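Local coordinates for CYCLIN domain-containing protein (Chaetomium thermophilum, PDB 6Z3U), which probably acts as the cyclin H-type subunit of the CDK-activating kinase complex, regulating its cyclin-dependent protein kinase partner, at residues Ala84-Leu89 and Thr124-Thr129. Residues are numbered along the deposited sequence; the frame is centred on the assembly and turned at random.
Sequences AEELLL and TNSIMT
In the all-helical cyclin fold, the start of helix 83-103 rests against the loop joining helix 108-124 to helix 132-146, and E86 meets S126, I127 and M128 there. The contact illustrates how a buried carboxylate can be housed by a turn that is itself internally bonded. S126 OG accepts a hydrogen bond from the backbone N of M128 (2.9 Å), forming an ST turn, and the same hydroxyl gives a weak hydrogen bond to E86 OE2 at 3.3 Å. The other carboxylate oxygen, OE1, takes a hydrogen bond from the side-chain amide of N36 on helix 25-48, so two neighbouring elements share the buried acid. Extended beyond CG (chi2 174°), the E86 chain carries the carboxylate past I127, the two side chains running in opposite directions with E86 CG 3.7 Å from I127 CB. M128 comes across the acid at about a right angle; its bend at chi3 (-87°) brings the terminal CE methyl up beside E86 OE1. One helical turn beyond E86, L89 adds a looser apolar touch, CD1 lying 4.3 Å from I127 CG2. With an alanine at E86, S126 OG and the side-chain amide of N36 would probably lose their carboxylate partner, and a gap would be likely to open beside I127. On the loop side, I127 and M128 also pack on L357 of helix 343-358, while S126 touches A39 of helix 25-48, placing the turn among three helices. Such a pairing of a polar helix residue with an inter-helix loop that carries an ST turn, beside the packing of L89 and I127, joins helix 83-103 to the connection between helices 108-124 and 132-146, within the all-helical cyclin fold.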
ATOM      1  N   ALA A  84      19.798 -24.733   9.066  1.00 63.01           N
ATOM      2  CA  ALA A  84      20.573 -23.647   9.657  1.00 60.47           C
ATOM      3  C   ALA A  84      21.509 -23.018   8.634  1.00 59.37           C
ATOM      4  O   ALA A  84      21.639 -21.790   8.578  1.00 60.25           O
ATOM      5  CB  ALA A  84      21.362 -24.161  10.862  1.00 63.18           C
ATOM      6  N   GLU A  85      22.169 -23.843   7.815  1.00 58.52           N
ATOM      7  CA  GLU A  85      23.006 -23.306   6.747  1.00 57.61           C
ATOM      8  C   GLU A  85      22.171 -22.576   5.706  1.00 58.82           C
ATOM      9  O   GLU A  85      22.641 -21.605   5.102  1.00 60.74           O
ATOM     10  CB  GLU A  85      23.800 -24.427   6.080  1.00 71.59           C
ATOM     11  CG  GLU A  85      24.805 -25.110   6.991  1.00 75.05           C
ATOM     12  CD  GLU A  85      25.553 -26.236   6.302  1.00 77.18           C
ATOM     13  OE1 GLU A  85      26.687 -26.545   6.729  1.00 79.39           O
ATOM     14  OE2 GLU A  85      25.009 -26.812   5.334  1.00 76.54           O
ATOM     15  N   GLU A  86      20.937 -23.027   5.485  1.00 60.32           N
ATOM     16  CA  GLU A  86      20.033 -22.317   4.590  1.00 60.41           C
ATOM     17  C   GLU A  86      19.699 -20.946   5.159  1.00 50.57           C
ATOM     18  O   GLU A  86      19.760 -19.934   4.452  1.00 57.57           O
ATOM     19  CB  GLU A  86      18.769 -23.151   4.373  1.00 63.40           C
ATOM     20  CG  GLU A  86      18.219 -23.124   2.955  1.00 55.01           C
ATOM     21  CD  GLU A  86      17.059 -24.084   2.764  1.00 50.12           C
ATOM     22  OE1 GLU A  86      17.306 -25.304   2.679  1.00 58.96           O
ATOM     23  OE2 GLU A  86      15.903 -23.621   2.688  1.00 48.79           O
ATOM     24  N   LEU A  87      19.349 -20.898   6.448  1.00 56.81           N
ATOM     25  CA  LEU A  87      19.037 -19.631   7.101  1.00 59.02           C
ATOM     26  C   LEU A  87      20.259 -18.728   7.195  1.00 50.70           C
ATOM     27  O   LEU A  87      20.120 -17.500   7.229  1.00 49.50           O
ATOM     28  CB  LEU A  87      18.473 -19.897   8.498  1.00 54.11           C
ATOM     29  CG  LEU A  87      18.003 -18.702   9.325  1.00 51.35           C
ATOM     30  CD1 LEU A  87      17.015 -17.857   8.547  1.00 49.01           C
ATOM     31  CD2 LEU A  87      17.385 -19.190  10.627  1.00 60.40           C
ATOM     32  N   LEU A  88      21.457 -19.314   7.254  1.00 52.38           N
ATOM     33  CA  LEU A  88      22.671 -18.508   7.351  1.00 57.25           C
ATOM     34  C   LEU A  88      22.909 -17.716   6.071  1.00 54.30           C
ATOM     35  O   LEU A  88      23.302 -16.545   6.123  1.00 60.51           O
ATOM     36  CB  LEU A  88      23.868 -19.406   7.666  1.00 55.31           C
ATOM     37  CG  LEU A  88      25.026 -18.782   8.450  1.00 56.87           C
ATOM     38  CD1 LEU A  88      26.030 -19.851   8.860  1.00 59.51           C
ATOM     39  CD2 LEU A  88      25.718 -17.697   7.647  1.00 57.07           C
ATOM     40  N   LEU A  89      22.677 -18.334   4.912  1.00 52.79           N
ATOM     41  CA  LEU A  89      22.867 -17.615   3.656  1.00 49.92           C
ATOM     42  C   LEU A  89      21.819 -16.524   3.485  1.00 51.85           C
ATOM     43  O   LEU A  89      22.111 -15.458   2.933  1.00 55.89           O
ATOM     44  CB  LEU A  89      22.825 -18.587   2.479  1.00 58.02           C
ATOM     45  CG  LEU A  89      24.019 -19.529   2.312  1.00 60.02           C
ATOM     46  CD1 LEU A  89      23.871 -20.353   1.039  1.00 60.17           C
ATOM     47  CD2 LEU A  89      25.331 -18.760   2.296  1.00 54.38           C
ATOM     48  N   THR A 124       8.883 -19.464   2.417  1.00 50.86           N
ATOM     49  CA  THR A 124       8.034 -20.316   1.609  1.00 51.60           C
ATOM     50  C   THR A 124       8.817 -21.080   0.554  1.00 50.74           C
ATOM     51  O   THR A 124       8.322 -22.093   0.045  1.00 58.22           O
ATOM     52  CB  THR A 124       6.939 -19.506   0.906  1.00 50.54           C
ATOM     53  OG1 THR A 124       7.534 -18.478   0.105  1.00 50.97           O
ATOM     54  CG2 THR A 124       5.997 -18.868   1.917  1.00 49.66           C
ATOM     55  N   ASN A 125      10.020 -20.618   0.220  1.00 49.30           N
ATOM     56  CA  ASN A 125      10.867 -21.248  -0.778  1.00 51.98           C
ATOM     57  C   ASN A 125      12.240 -21.494  -0.173  1.00 54.99           C
ATOM     58  O   ASN A 125      12.675 -20.773   0.730  1.00 51.67           O
ATOM     59  CB  ASN A 125      11.000 -20.381  -2.035  1.00 44.99           C
ATOM     60  CG  ASN A 125       9.675 -20.148  -2.723  1.00 56.57           C
ATOM     61  OD1 ASN A 125       8.901 -21.081  -2.937  1.00 71.39           O
ATOM     62  ND2 ASN A 125       9.399 -18.898  -3.062  1.00 51.26           N
ATOM     63  N   SER A 126      12.907 -22.529  -0.662  1.00 50.61           N
ATOM     64  CA  SER A 126      14.229 -22.892  -0.178  1.00 49.35           C
ATOM     65  C   SER A 126      15.308 -22.242  -1.028  1.00 45.59           C
ATOM     66  O   SER A 126      15.110 -21.966  -2.214  1.00 45.24           O
ATOM     67  CB  SER A 126      14.410 -24.410  -0.183  1.00 55.87           C
ATOM     68  OG  SER A 126      15.769 -24.739  -0.414  1.00 54.97           O
ATOM     69  N   ILE A 127      16.465 -21.995  -0.406  1.00 48.13           N
ATOM     70  CA  ILE A 127      17.605 -21.430  -1.118  1.00 47.76           C
ATOM     71  C   ILE A 127      18.124 -22.381  -2.187  1.00 53.72           C
ATOM     72  O   ILE A 127      18.761 -21.942  -3.151  1.00 49.83           O
ATOM     73  CB  ILE A 127      18.716 -21.072  -0.111  1.00 48.95           C
ATOM     74  CG1 ILE A 127      18.327 -19.830   0.691  1.00 50.85           C
ATOM     75  CG2 ILE A 127      20.040 -20.841  -0.823  1.00 58.23           C
ATOM     76  CD1 ILE A 127      18.516 -18.529  -0.061  1.00 60.33           C
ATOM     77  N   MET A 128      17.887 -23.684  -2.033  1.00 59.00           N
ATOM     78  CA  MET A 128      18.314 -24.663  -3.022  1.00 47.97           C
ATOM     79  C   MET A 128      17.418 -24.694  -4.254  1.00 50.86           C
ATOM     80  O   MET A 128      17.738 -25.413  -5.207  1.00 53.75           O
ATOM     81  CB  MET A 128      18.350 -26.057  -2.390  1.00 50.22           C
ATOM     82  CG  MET A 128      19.330 -26.185  -1.247  1.00 51.77           C
ATOM     83  SD  MET A 128      19.359 -27.839  -0.539  1.00 56.01           S
ATOM     84  CE  MET A 128      18.044 -27.738   0.670  1.00 60.64           C
ATOM     85  N   THR A 129      16.312 -23.946  -4.257  1.00 48.30           N
ATOM     86  CA  THR A 129      15.381 -23.918  -5.379  1.00 44.01           C
ATOM     87  C   THR A 129      15.597 -22.717  -6.294  1.00 47.50           C
ATOM     88  O   THR A 129      15.643 -22.875  -7.517  1.00 50.11           O
ATOM     89  CB  THR A 129      13.937 -23.920  -4.862  1.00 47.41           C
ATOM     90  OG1 THR A 129      13.808 -24.884  -3.810  1.00 61.04           O
ATOM     91  CG2 THR A 129      12.971 -24.272  -5.980  1.00 56.68           C
TER